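Local coordinates for isomerase/lactonizing enzyme (Agrobacterium tumefaciens, PDB 1RVK), which is of unknown function but binds magnesium and, as an enolase-superfamily member, probably abstracts a proton next to a carboxylate group, at residues A25-A30 with C139-E144; G135-G140 with K166-H171; G145-P150 with L332-L337; L170-P175 with K184-A189. One frame throughout, in Å; residues are numbered along the deposited sequence.

Contact 1: A25-A30 with C139-E144; sequences AHPGPA and CGDELE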
loop_
_atom_site.group_PDB
_atom_site.type_symbol
_atom_site.label_atom_id
_atom_site.label_comp_id
_atom_site.label_asym_id
_atom_site.label_seq_id
_atom_site.Cartn_x
_atom_site.Cartn_y
_atom_site.Cartn_z
ATOM N N ALA A 25 -9.215 6.162 -6.183
ATOM C CA ALA A 25 -8.938 5.746 -7.558
ATOM C C ALA A 25 -10.158 5.216 -8.300
ATOM O O ALA A 25 -11.015 4.550 -7.722
ATOM C CB ALA A 25 -7.835 4.691 -7.567
ATOM N N HIS A 26 -10.216 5.519 -9.595
ATOM C CA HIS A 26 -11.305 5.080 -10.461
ATOM C C HIS A 26 -10.774 4.942 -11.874
ATOM O O HIS A 26 -9.798 5.594 -12.245
ATOM C CB HIS A 26 -12.440 6.104 -10.500
ATOM C CG HIS A 26 -13.123 6.312 -9.185
ATOM N ND1 HIS A 26 -12.970 7.461 -8.441
ATOM C CD2 HIS A 26 -13.953 5.512 -8.476
ATOM C CE1 HIS A 26 -13.676 7.360 -7.329
ATOM N NE2 HIS A 26 -14.281 6.186 -7.326
ATOM N N PRO A 27 -11.404 4.083 -12.684
ATOM C CA PRO A 27 -10.938 3.929 -14.059
ATOM C C PRO A 27 -11.577 5.033 -14.895
ATOM O O PRO A 27 -12.734 5.400 -14.678
ATOM C CB PRO A 27 -11.439 2.539 -14.435
ATOM C CG PRO A 27 -12.744 2.464 -13.710
ATOM C CD PRO A 27 -12.428 3.074 -12.353
ATOM N N GLY A 28 -10.818 5.574 -15.838
ATOM C CA GLY A 28 -11.336 6.628 -16.685
ATOM C C GLY A 28 -10.650 6.623 -18.036
ATOM O O GLY A 28 -10.102 5.603 -18.454
ATOM N N PRO A 29 -10.667 7.756 -18.747
ATOM C CA PRO A 29 -10.030 7.851 -20.063
ATOM C C PRO A 29 -8.522 7.658 -19.971
ATOM O O PRO A 29 -7.911 7.960 -18.948
ATOM C CB PRO A 29 -10.385 9.263 -20.514
ATOM C CG PRO A 29 -11.688 9.529 -19.821
ATOM C CD PRO A 29 -11.442 8.972 -18.447
ATOM N N ALA A 30 -7.917 7.142 -21.034
ATOM C CA ALA A 30 -6.474 6.976 -21.025
ATOM C C ALA A 30 -5.911 8.395 -21.055
ATOM O O ALA A 30 -6.380 9.246 -21.819
ATOM C CB ALA A 30 -6.016 6.191 -22.254
ATOM N N CYS A 139 -12.529 1.514 -5.093
ATOM C CA CYS A 139 -13.704 2.112 -4.472
ATOM C C CYS A 139 -14.845 2.068 -5.479
ATOM O O CYS A 139 -14.613 2.038 -6.688
ATOM C CB CYS A 139 -13.431 3.570 -4.096
ATOM S SG CYS A 139 -12.224 3.793 -2.776
ATOM N N GLY A 140 -16.074 2.076 -4.980
ATOM C CA GLY A 140 -17.223 2.039 -5.867
ATOM C C GLY A 140 -17.355 3.268 -6.748
ATOM O O GLY A 140 -16.795 4.327 -6.457
ATOM N N ASP A 141 -18.106 3.130 -7.833
ATOM C CA ASP A 141 -18.317 4.238 -8.754
ATOM C C ASP A 141 -19.762 4.275 -9.237
ATOM O O ASP A 141 -20.646 3.666 -8.632
ATOM C CB ASP A 141 -17.363 4.130 -9.953
ATOM C CG ASP A 141 -17.388 2.757 -10.608
ATOM O OD1 ASP A 141 -18.488 2.257 -10.920
ATOM O OD2 ASP A 141 -16.300 2.178 -10.822
ATOM N N GLU A 142 -19.997 5.009 -10.316
ATOM C CA GLU A 142 -21.331 5.119 -10.887
ATOM C C GLU A 142 -21.266 4.755 -12.367
ATOM O O GLU A 142 -22.072 5.218 -13.178
ATOM C CB GLU A 142 -21.868 6.538 -10.684
ATOM C CG GLU A 142 -22.108 6.870 -9.213
ATOM C CD GLU A 142 -22.576 8.293 -8.990
ATOM O OE1 GLU A 142 -21.741 9.221 -9.071
ATOM O OE2 GLU A 142 -23.783 8.484 -8.734
ATOM N N LEU A 143 -20.292 3.908 -12.697
ATOM C CA LEU A 143 -20.074 3.437 -14.062
ATOM C C LEU A 143 -20.876 2.167 -14.316
ATOM O O LEU A 143 -20.685 1.155 -13.646
ATOM C CB LEU A 143 -18.588 3.139 -14.289
ATOM C CG LEU A 143 -17.607 4.300 -14.487
ATOM C CD1 LEU A 143 -17.963 5.460 -13.594
ATOM C CD2 LEU A 143 -16.194 3.816 -14.199
ATOM N N GLU A 144 -21.774 2.223 -15.292
ATOM C CA GLU A 144 -22.598 1.071 -15.626
ATOM C C GLU A 144 -21.710 -0.131 -15.939
ATOM O O GLU A 144 -20.817 -0.050 -16.783
ATOM C CB GLU A 144 -23.482 1.407 -16.827
ATOM C CG GLU A 144 -24.632 0.445 -17.048
ATOM C CD GLU A 144 -25.575 0.926 -18.132
ATOM O OE1 GLU A 144 -26.062 2.072 -18.031
ATOM O OE2 GLU A 144 -25.834 0.160 -19.083
HETATM O O HOH W 1 -10.228 3.080 -5.596
#
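His26 reaches across to the backbone of Gly140. Its NE2 donates to Gly140 O at 3.2 Å. The bond is bent, 136° at the hydrogen. The oxygen lies near the ring plane, at the ring edge, while the nitrogen sits above the carbonyl plane. Chi1 of -64° sets CG beside the backbone N of His26, and from there the imidazole extends over to the 139-144 loop. A second polar link runs through water 1. It donates to Ala25 O at 2.7 Å and accepts from Cys139 N at 2.8 Å.

The apolar part is small. Pro27 CG meets Leu143 CD2 at 3.7 Å, the two side chains running alongside each other, head to tail. CB of Asp141 lies 4.0 Å from His26 CD2.

Within the loop, Asp141 OD1 accepts from Leu143 N at 3.0 Å, which makes an Asx turn. The same oxygen takes the backbone N-H of Leu147, and OD2 is held by His334.

Strand 25-28 pairs with strand 17-19 in a small hairpin. Its place is consistent with the capping-domain loop that covers the active site in relatives. The side chain of Cys139 lies about 8 Å from the magnesium ion. One bent bond, one water bridge and a few carbon contacts make a light join, which would probably let the hairpin shift.

Contact 2: G135-G140 with K166-H171; sequences GSIMCG and KGIKLH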
loop_
_atom_site.group_PDB
_atom_site.type_symbol
_atom_site.label_atom_id
_atom_site.label_comp_id
_atom_site.label_asym_id
_atom_site.label_seq_id
_atom_site.Cartn_x
_atom_site.Cartn_y
_atom_site.Cartn_z
ATOM N N GLY A 135 -7.319 -9.967 -3.933
ATOM C CA GLY A 135 -7.641 -9.000 -4.964
ATOM C C GLY A 135 -8.315 -7.830 -4.283
ATOM O O GLY A 135 -9.417 -7.972 -3.762
ATOM N N SER A 136 -7.646 -6.679 -4.283
ATOM C CA SER A 136 -8.164 -5.476 -3.641
ATOM C C SER A 136 -8.932 -4.645 -4.667
ATOM O O SER A 136 -8.336 -4.023 -5.546
ATOM C CB SER A 136 -6.992 -4.673 -3.061
ATOM O OG SER A 136 -7.401 -3.858 -1.979
ATOM N N ILE A 137 -10.255 -4.639 -4.541
ATOM C CA ILE A 137 -11.131 -3.927 -5.469
ATOM C C ILE A 137 -11.229 -2.422 -5.231
ATOM O O ILE A 137 -11.380 -1.970 -4.094
ATOM C CB ILE A 137 -12.555 -4.519 -5.425
ATOM C CG1 ILE A 137 -12.496 -6.026 -5.684
ATOM C CG2 ILE A 137 -13.433 -3.848 -6.475
ATOM C CD1 ILE A 137 -13.828 -6.732 -5.515
HETATM N N MSE A 138 -11.150 -1.650 -6.314
HETATM C CA MSE A 138 -11.249 -0.189 -6.235
HETATM C C MSE A 138 -12.541 0.275 -5.576
HETATM O O MSE A 138 -13.529 -0.464 -5.521
HETATM C CB MSE A 138 -11.205 0.441 -7.631
HETATM C CG MSE A 138 -9.862 0.425 -8.324
HETATM SE SE MSE A 138 -9.897 1.571 -9.900
HETATM C CE MSE A 138 -7.995 1.700 -10.197
ATOM N N CYS A 139 -12.529 1.514 -5.093
ATOM C CA CYS A 139 -13.704 2.112 -4.472
ATOM C C CYS A 139 -14.845 2.068 -5.479
ATOM O O CYS A 139 -14.613 2.038 -6.688
ATOM C CB CYS A 139 -13.431 3.570 -4.096
ATOM S SG CYS A 139 -12.224 3.793 -2.776
ATOM N N GLY A 140 -16.074 2.076 -4.980
ATOM C CA GLY A 140 -17.223 2.039 -5.867
ATOM C C GLY A 140 -17.355 3.268 -6.748
ATOM O O GLY A 140 -16.795 4.327 -6.457
ATOM N N LYS A 166 -7.441 -16.111 -3.665
ATOM C CA LYS A 166 -8.052 -16.879 -2.582
ATOM C C LYS A 166 -8.719 -15.948 -1.569
ATOM O O LYS A 166 -9.420 -16.393 -0.657
ATOM C CB LYS A 166 -7.000 -17.739 -1.879
ATOM C CG LYS A 166 -6.536 -18.954 -2.685
ATOM C CD LYS A 166 -5.491 -19.745 -1.906
ATOM C CE LYS A 166 -5.309 -21.157 -2.450
ATOM N NZ LYS A 166 -4.899 -21.198 -3.875
ATOM N N GLY A 167 -8.493 -14.652 -1.743
ATOM C CA GLY A 167 -9.079 -13.654 -0.865
ATOM C C GLY A 167 -9.487 -12.456 -1.699
ATOM O O GLY A 167 -8.889 -12.199 -2.738
ATOM N N ILE A 168 -10.503 -11.726 -1.251
ATOM C CA ILE A 168 -10.991 -10.554 -1.974
ATOM C C ILE A 168 -11.394 -9.467 -0.991
ATOM O O ILE A 168 -12.106 -9.744 -0.027
ATOM C CB ILE A 168 -12.241 -10.906 -2.816
ATOM C CG1 ILE A 168 -11.881 -11.961 -3.861
ATOM C CG2 ILE A 168 -12.792 -9.648 -3.497
ATOM C CD1 ILE A 168 -13.085 -12.534 -4.585
ATOM N N LYS A 169 -10.943 -8.237 -1.230
ATOM C CA LYS A 169 -11.318 -7.135 -0.350
ATOM C C LYS A 169 -12.091 -6.081 -1.125
ATOM O O LYS A 169 -11.664 -5.636 -2.190
ATOM C CB LYS A 169 -10.093 -6.473 0.291
ATOM C CG LYS A 169 -10.485 -5.439 1.355
ATOM C CD LYS A 169 -9.290 -4.907 2.139
ATOM C CE LYS A 169 -8.505 -3.864 1.352
ATOM N NZ LYS A 169 -7.279 -3.436 2.093
ATOM N N LEU A 170 -13.238 -5.682 -0.592
ATOM C CA LEU A 170 -14.031 -4.661 -1.255
ATOM C C LEU A 170 -13.769 -3.293 -0.658
ATOM O O LEU A 170 -13.632 -3.161 0.557
ATOM C CB LEU A 170 -15.531 -4.927 -1.098
ATOM C CG LEU A 170 -16.230 -6.206 -1.552
ATOM C CD1 LEU A 170 -17.730 -5.991 -1.402
ATOM C CD2 LEU A 170 -15.894 -6.522 -2.998
ATOM N N HIS A 171 -13.665 -2.287 -1.520
ATOM C CA HIS A 171 -13.562 -0.900 -1.077
ATOM C C HIS A 171 -14.928 -0.473 -1.603
ATOM O O HIS A 171 -15.181 -0.586 -2.803
ATOM C CB HIS A 171 -12.465 -0.110 -1.809
ATOM C CG HIS A 171 -11.082 -0.360 -1.291
ATOM N ND1 HIS A 171 -10.299 -1.406 -1.729
ATOM C CD2 HIS A 171 -10.337 0.308 -0.375
ATOM C CE1 HIS A 171 -9.131 -1.372 -1.108
ATOM N NE2 HIS A 171 -9.130 -0.342 -0.281
#
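His171 donates from ND1 to Ile137 O at 2.7 Å. The bond is bent, 133° at the hydrogen, and the oxygen is tilted from the ring plane. Ser136 OG lies in the plane of the same ring, at its edge, 3.2 Å from His171 CE1. Chi1 of -80° puts the imidazole beside the backbone N of His171 and against the neighbouring strand. The side chain of His171 is about 4 Å from the magnesium ion.

Behind this stands the backbone ladder. Gly135 N donates to Gly167 O at 3.0 Å, and Lys169 N to Gly135 O at the same length. Ile137 N bonds Lys169 O at 2.9 Å, nearly along the C=O axis (171°). These bonds join two parallel strands, the first two of the enolase-type barrel, linked through helix 150-163 in a beta-alpha-beta crossover. Lys169 and His171 lie on the second strand, at positions where many relatives probably carry the Lys-x-Lys catalytic motif. Whether they act in the same way here is not known.

Ser136 and Lys169 share the inner face. Lys169 CE touches Ser136 OG at 3.5 Å, and NZ forms salt bridges to Glu232, a magnesium-site residue, and to Glu329. Glu329 also bonds Ser136 OG, so one carboxylate positions both. Apolar groups line the helix side. Ile137 CD1 meets Ile168 CG2 at 3.7 Å and presses on Leu170 CD2 at 3.3 Å, tighter than usual carbon contact. Tyr153, Phe156 and Leu160 of helix 150-163 cover Ile137.

Contact 3: G145-P150 with L332-L337; sequences GGLATP and LLHPFL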
loop_
_atom_site.group_PDB
_atom_site.type_symbol
_atom_site.label_atom_id
_atom_site.label_comp_id
_atom_site.label_asym_id
_atom_site.label_seq_id
_atom_site.Cartn_x
_atom_site.Cartn_y
_atom_site.Cartn_z
ATOM N N GLY A 145 -21.949 -1.241 -15.244
ATOM C CA GLY A 145 -21.158 -2.439 -15.466
ATOM C C GLY A 145 -19.820 -2.440 -14.745
ATOM O O GLY A 145 -19.092 -3.432 -14.776
ATOM N N GLY A 146 -19.490 -1.327 -14.095
ATOM C CA GLY A 146 -18.233 -1.239 -13.369
ATOM C C GLY A 146 -18.427 -1.694 -11.935
ATOM O O GLY A 146 -18.449 -2.891 -11.658
ATOM N N LEU A 147 -18.553 -0.731 -11.025
ATOM C CA LEU A 147 -18.778 -1.017 -9.611
ATOM C C LEU A 147 -19.871 -0.061 -9.140
ATOM O O LEU A 147 -19.745 0.605 -8.114
ATOM C CB LEU A 147 -17.487 -0.802 -8.810
ATOM C CG LEU A 147 -16.352 -1.781 -9.142
ATOM C CD1 LEU A 147 -15.085 -1.386 -8.398
ATOM C CD2 LEU A 147 -16.771 -3.199 -8.770
ATOM N N ALA A 148 -20.957 -0.011 -9.904
ATOM C CA ALA A 148 -22.071 0.884 -9.602
ATOM C C ALA A 148 -23.132 0.279 -8.697
ATOM O O ALA A 148 -23.823 0.999 -7.978
ATOM C CB ALA A 148 -22.720 1.347 -10.897
ATOM N N THR A 149 -23.263 -1.041 -8.728
ATOM C CA THR A 149 -24.276 -1.717 -7.930
ATOM C C THR A 149 -23.717 -2.877 -7.118
ATOM O O THR A 149 -22.600 -3.336 -7.355
ATOM C CB THR A 149 -25.372 -2.299 -8.835
ATOM O OG1 THR A 149 -24.840 -3.425 -9.542
ATOM C CG2 THR A 149 -25.838 -1.263 -9.849
ATOM N N PRO A 150 -24.496 -3.365 -6.139
ATOM C CA PRO A 150 -24.034 -4.490 -5.324
ATOM C C PRO A 150 -23.750 -5.679 -6.235
ATOM O O PRO A 150 -22.778 -6.410 -6.045
ATOM C CB PRO A 150 -25.215 -4.741 -4.390
ATOM C CG PRO A 150 -25.735 -3.355 -4.158
ATOM C CD PRO A 150 -25.717 -2.769 -5.565
ATOM N N LEU A 332 -5.010 -1.529 -6.795
ATOM C CA LEU A 332 -6.449 -1.778 -6.851
ATOM C C LEU A 332 -6.934 -2.319 -8.194
ATOM O O LEU A 332 -6.391 -1.978 -9.249
ATOM C CB LEU A 332 -7.202 -0.492 -6.498
ATOM C CG LEU A 332 -6.869 0.043 -5.102
ATOM C CD1 LEU A 332 -7.604 1.346 -4.849
ATOM C CD2 LEU A 332 -7.248 -0.997 -4.062
ATOM N N LEU A 333 -7.972 -3.152 -8.134
ATOM C CA LEU A 333 -8.552 -3.807 -9.307
ATOM C C LEU A 333 -9.930 -3.282 -9.710
ATOM O O LEU A 333 -10.701 -2.805 -8.874
ATOM C CB LEU A 333 -8.665 -5.314 -9.042
ATOM C CG LEU A 333 -7.491 -6.285 -9.232
ATOM C CD1 LEU A 333 -6.153 -5.584 -9.186
ATOM C CD2 LEU A 333 -7.590 -7.367 -8.172
ATOM N N HIS A 334 -10.241 -3.406 -10.998
ATOM C CA HIS A 334 -11.518 -2.958 -11.544
ATOM C C HIS A 334 -11.791 -3.752 -12.820
ATOM O O HIS A 334 -10.874 -4.041 -13.586
ATOM C CB HIS A 334 -11.460 -1.459 -11.856
ATOM C CG HIS A 334 -12.797 -0.846 -12.146
ATOM N ND1 HIS A 334 -13.476 -1.061 -13.326
ATOM C CD2 HIS A 334 -13.590 -0.043 -11.397
ATOM C CE1 HIS A 334 -14.628 -0.418 -13.293
ATOM N NE2 HIS A 334 -14.723 0.208 -12.132
ATOM N N PRO A 335 -13.055 -4.121 -13.061
ATOM C CA PRO A 335 -13.342 -4.888 -14.278
ATOM C C PRO A 335 -12.922 -4.224 -15.593
ATOM O O PRO A 335 -12.647 -4.912 -16.573
ATOM C CB PRO A 335 -14.854 -5.134 -14.193
ATOM C CG PRO A 335 -15.356 -4.018 -13.294
ATOM C CD PRO A 335 -14.272 -3.924 -12.255
ATOM N N PHE A 336 -12.857 -2.899 -15.618
ATOM C CA PHE A 336 -12.477 -2.201 -16.846
ATOM C C PHE A 336 -10.972 -2.148 -17.067
ATOM O O PHE A 336 -10.517 -1.770 -18.147
ATOM C CB PHE A 336 -13.005 -0.761 -16.845
ATOM C CG PHE A 336 -14.501 -0.651 -16.755
ATOM C CD1 PHE A 336 -15.313 -1.777 -16.860
ATOM C CD2 PHE A 336 -15.100 0.591 -16.567
ATOM C CE1 PHE A 336 -16.701 -1.668 -16.777
ATOM C CE2 PHE A 336 -16.481 0.711 -16.484
ATOM C CZ PHE A 336 -17.283 -0.422 -16.589
ATOM N N LEU A 337 -10.201 -2.529 -16.053
ATOM C CA LEU A 337 -8.747 -2.473 -16.154
ATOM C C LEU A 337 -8.074 -3.840 -16.068
ATOM O O LEU A 337 -8.580 -4.755 -15.420
ATOM C CB LEU A 337 -8.192 -1.567 -15.048
ATOM C CG LEU A 337 -8.781 -0.158 -14.946
ATOM C CD1 LEU A 337 -8.205 0.559 -13.730
ATOM C CD2 LEU A 337 -8.473 0.613 -16.219
#
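Gly146 passes Pro335 with their CA atoms 6.2 Å apart, where an irregular loop meets the type I turn from His334 to Leu337. No hydrogen bond crosses between the segments, so van der Waals contacts carry the join. His334 CE1 lies 3.7 Å from Gly146 CA. Phe336 CZ comes obliquely to within 3.5 Å of Gly146 N. With no side chain, Gly146 lets both rings close on its backbone. Its carbonyl oxygen is buried against Pro335 CG and has no polar partner.

Leu147 lies alongside His334, the two side chains pointing opposite ways, and its CD1 meets His334 CD2 at 3.6 Å. The contact joins the loop between the first barrel strand and helix 150-163 to the chain leaving the last barrel strand, 328-333.

The His334 ring is held at both nitrogens. ND1 accepts from Phe336 N at 3.0 Å, a straight bond (171°) in the ring plane, and NE2 bonds Asp141. Chi1 of -168°, with chi2 of -74°, turns ND1 of His334 to Phe336 N. His334 CE1 also rests over one face of the Phe336 ring, offset toward the rim.

Contact 4: L170-P175 with K184-A189; sequences LHTWMP and KMDLKA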
loop_
_atom_site.group_PDB
_atom_site.type_symbol
_atom_site.label_atom_id
_atom_site.label_comp_id
_atom_site.label_asym_id
_atom_site.label_seq_id
_atom_site.Cartn_x
_atom_site.Cartn_y
_atom_site.Cartn_z
ATOM N N LEU A 170 -13.238 -5.682 -0.592
ATOM C CA LEU A 170 -14.031 -4.661 -1.255
ATOM C C LEU A 170 -13.769 -3.293 -0.658
ATOM O O LEU A 170 -13.632 -3.161 0.557
ATOM C CB LEU A 170 -15.531 -4.927 -1.098
ATOM C CG LEU A 170 -16.230 -6.206 -1.552
ATOM C CD1 LEU A 170 -17.730 -5.991 -1.402
ATOM C CD2 LEU A 170 -15.894 -6.522 -2.998
ATOM N N HIS A 171 -13.665 -2.287 -1.520
ATOM C CA HIS A 171 -13.562 -0.900 -1.077
ATOM C C HIS A 171 -14.928 -0.473 -1.603
ATOM O O HIS A 171 -15.181 -0.586 -2.803
ATOM C CB HIS A 171 -12.465 -0.110 -1.809
ATOM C CG HIS A 171 -11.082 -0.360 -1.291
ATOM N ND1 HIS A 171 -10.299 -1.406 -1.729
ATOM C CD2 HIS A 171 -10.337 0.308 -0.375
ATOM C CE1 HIS A 171 -9.131 -1.372 -1.108
ATOM N NE2 HIS A 171 -9.130 -0.342 -0.281
ATOM N N THR A 172 -15.821 -0.021 -0.728
ATOM C CA THR A 172 -17.148 0.362 -1.186
ATOM C C THR A 172 -17.291 1.826 -1.603
ATOM O O THR A 172 -16.292 2.521 -1.784
ATOM C CB THR A 172 -18.215 -0.039 -0.141
ATOM O OG1 THR A 172 -17.735 0.245 1.181
ATOM C CG2 THR A 172 -18.502 -1.534 -0.247
ATOM N N TRP A 173 -18.527 2.289 -1.770
ATOM C CA TRP A 173 -18.788 3.656 -2.230
ATOM C C TRP A 173 -18.468 4.784 -1.256
ATOM O O TRP A 173 -18.828 4.735 -0.079
ATOM C CB TRP A 173 -20.245 3.776 -2.671
ATOM C CG TRP A 173 -20.607 2.844 -3.784
ATOM C CD1 TRP A 173 -20.468 3.069 -5.127
ATOM C CD2 TRP A 173 -21.169 1.534 -3.651
ATOM N NE1 TRP A 173 -20.912 1.977 -5.837
ATOM C CE2 TRP A 173 -21.346 1.020 -4.957
ATOM C CE3 TRP A 173 -21.541 0.742 -2.555
ATOM C CZ2 TRP A 173 -21.878 -0.251 -5.198
ATOM C CZ3 TRP A 173 -22.072 -0.525 -2.795
ATOM C CH2 TRP A 173 -22.234 -1.007 -4.109
HETATM N N MSE A 174 -17.813 5.818 -1.778
HETATM C CA MSE A 174 -17.428 6.973 -0.978
HETATM C C MSE A 174 -17.605 8.263 -1.774
HETATM O O MSE A 174 -17.505 8.262 -3.002
HETATM C CB MSE A 174 -15.958 6.842 -0.562
HETATM C CG MSE A 174 -15.624 5.537 0.147
HETATM SE SE MSE A 174 -13.761 5.451 0.660
HETATM C CE MSE A 174 -13.588 3.535 0.795
ATOM N N PRO A 175 -17.884 9.383 -1.090
ATOM C CA PRO A 175 -18.036 10.617 -1.867
ATOM C C PRO A 175 -16.707 10.885 -2.583
ATOM O O PRO A 175 -15.657 10.421 -2.141
ATOM C CB PRO A 175 -18.371 11.662 -0.802
ATOM C CG PRO A 175 -17.781 11.092 0.458
ATOM C CD PRO A 175 -18.092 9.624 0.346
ATOM N N LYS A 184 -26.277 0.615 4.192
ATOM C CA LYS A 184 -27.097 -0.435 3.607
ATOM C C LYS A 184 -26.562 -0.893 2.255
ATOM O O LYS A 184 -26.573 -2.085 1.960
ATOM C CB LYS A 184 -28.549 0.027 3.473
ATOM C CG LYS A 184 -29.259 0.130 4.810
ATOM C CD LYS A 184 -30.712 0.538 4.646
ATOM C CE LYS A 184 -31.427 0.550 5.990
ATOM N NZ LYS A 184 -30.783 1.488 6.953
HETATM N N MSE A 185 -26.097 0.047 1.436
HETATM C CA MSE A 185 -25.552 -0.300 0.126
HETATM C C MSE A 185 -24.268 -1.100 0.294
HETATM O O MSE A 185 -24.056 -2.098 -0.394
HETATM C CB MSE A 185 -25.267 0.961 -0.698
HETATM C CG MSE A 185 -26.501 1.618 -1.291
HETATM SE SE MSE A 185 -27.392 0.476 -2.585
HETATM C CE MSE A 185 -26.250 0.790 -4.097
ATOM N N ASP A 186 -23.411 -0.659 1.211
ATOM C CA ASP A 186 -22.155 -1.355 1.469
ATOM C C ASP A 186 -22.426 -2.807 1.854
ATOM O O ASP A 186 -21.758 -3.725 1.372
ATOM C CB ASP A 186 -21.391 -0.661 2.603
ATOM C CG ASP A 186 -20.875 0.711 2.209
ATOM O OD1 ASP A 186 -20.313 1.410 3.084
ATOM O OD2 ASP A 186 -21.022 1.093 1.028
ATOM N N LEU A 187 -23.410 -3.018 2.723
ATOM C CA LEU A 187 -23.747 -4.368 3.158
ATOM C C LEU A 187 -24.316 -5.204 2.017
ATOM O O LEU A 187 -24.083 -6.409 1.963
ATOM C CB LEU A 187 -24.736 -4.329 4.325
ATOM C CG LEU A 187 -24.130 -3.947 5.679
ATOM C CD1 LEU A 187 -25.228 -3.778 6.719
ATOM C CD2 LEU A 187 -23.146 -5.021 6.106
ATOM N N LYS A 188 -25.061 -4.573 1.112
ATOM C CA LYS A 188 -25.620 -5.305 -0.026
ATOM C C LYS A 188 -24.494 -5.795 -0.925
ATOM O O LYS A 188 -24.562 -6.891 -1.480
ATOM C CB LYS A 188 -26.559 -4.427 -0.854
ATOM C CG LYS A 188 -27.912 -4.148 -0.220
ATOM C CD LYS A 188 -28.869 -3.589 -1.266
ATOM C CE LYS A 188 -30.069 -2.901 -0.637
ATOM N NZ LYS A 188 -29.688 -1.604 -0.000
ATOM N N ALA A 189 -23.462 -4.973 -1.081
ATOM C CA ALA A 189 -22.322 -5.350 -1.909
ATOM C C ALA A 189 -21.623 -6.542 -1.272
ATOM O O ALA A 189 -21.281 -7.511 -1.948
ATOM C CB ALA A 189 -21.354 -4.184 -2.038
HETATM O O HOH W 2 -18.442 2.719 1.884
HETATM O O HOH W 3 -21.368 3.709 0.460
#
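Trp173 makes the tight part of this contact with the helix. Its CZ3 lies 3.5 Å from Met185 O and 3.8 Å from Ala189 CB. Chi1 of -60° sets the indole beside its own backbone N and brings its CZ3 end against the helix at Met185 and Ala189. The methyl of Met185, a selenomethionine, sits over one ring face. Leu170 adds CD1, 3.9 Å from Ala189 O.

Asp186 lies between this tight part and the water-bridged side. Its OD2 is in the indole plane at the ring edge, 3.6 Å from Trp173 CE3, and the carboxylate and ring are nearly coplanar, 16° apart. The same OD2 is 3.2 Å from Thr172 CB.

Two waters fill the buried polar part. Water 2 bonds Thr172 OG1 at 2.7 Å and also lies within bonding distance of Trp173 O and Asp186 OD1. Water 3 is 2.7 Å from Asp186 OD2 and also near Trp173 O. Tyr211 gives OD1 a direct partner.

The contact sets the loop after strand 167-171 against the start of helix 183-197. Its chemistry implies an apolar seat beside a hydrated carboxylate, whose charge is probably eased by the waters and Tyr211.

In the fold
From the N terminus, strand 25-28 comes first. Contact 1 closes a loop of 108 residues and ties this hairpin to the loop after strand 130-137. Contact 2 shares Cys139 and Gly140 with it and closes the short beta-alpha-beta unit through helix 150-163. Contact 3 starts inside that unit and reaches to 332-337, so contacts 2 and 3 cross. It joins the first and last barrel strands' loops. Contact 4 continues from contact 2 on strand 167-171, closes only eight residues, and lies wholly within the span of contact 3. Asp141 and His334 link contacts 1 and 3. Together the four gather loops at one end of the barrel.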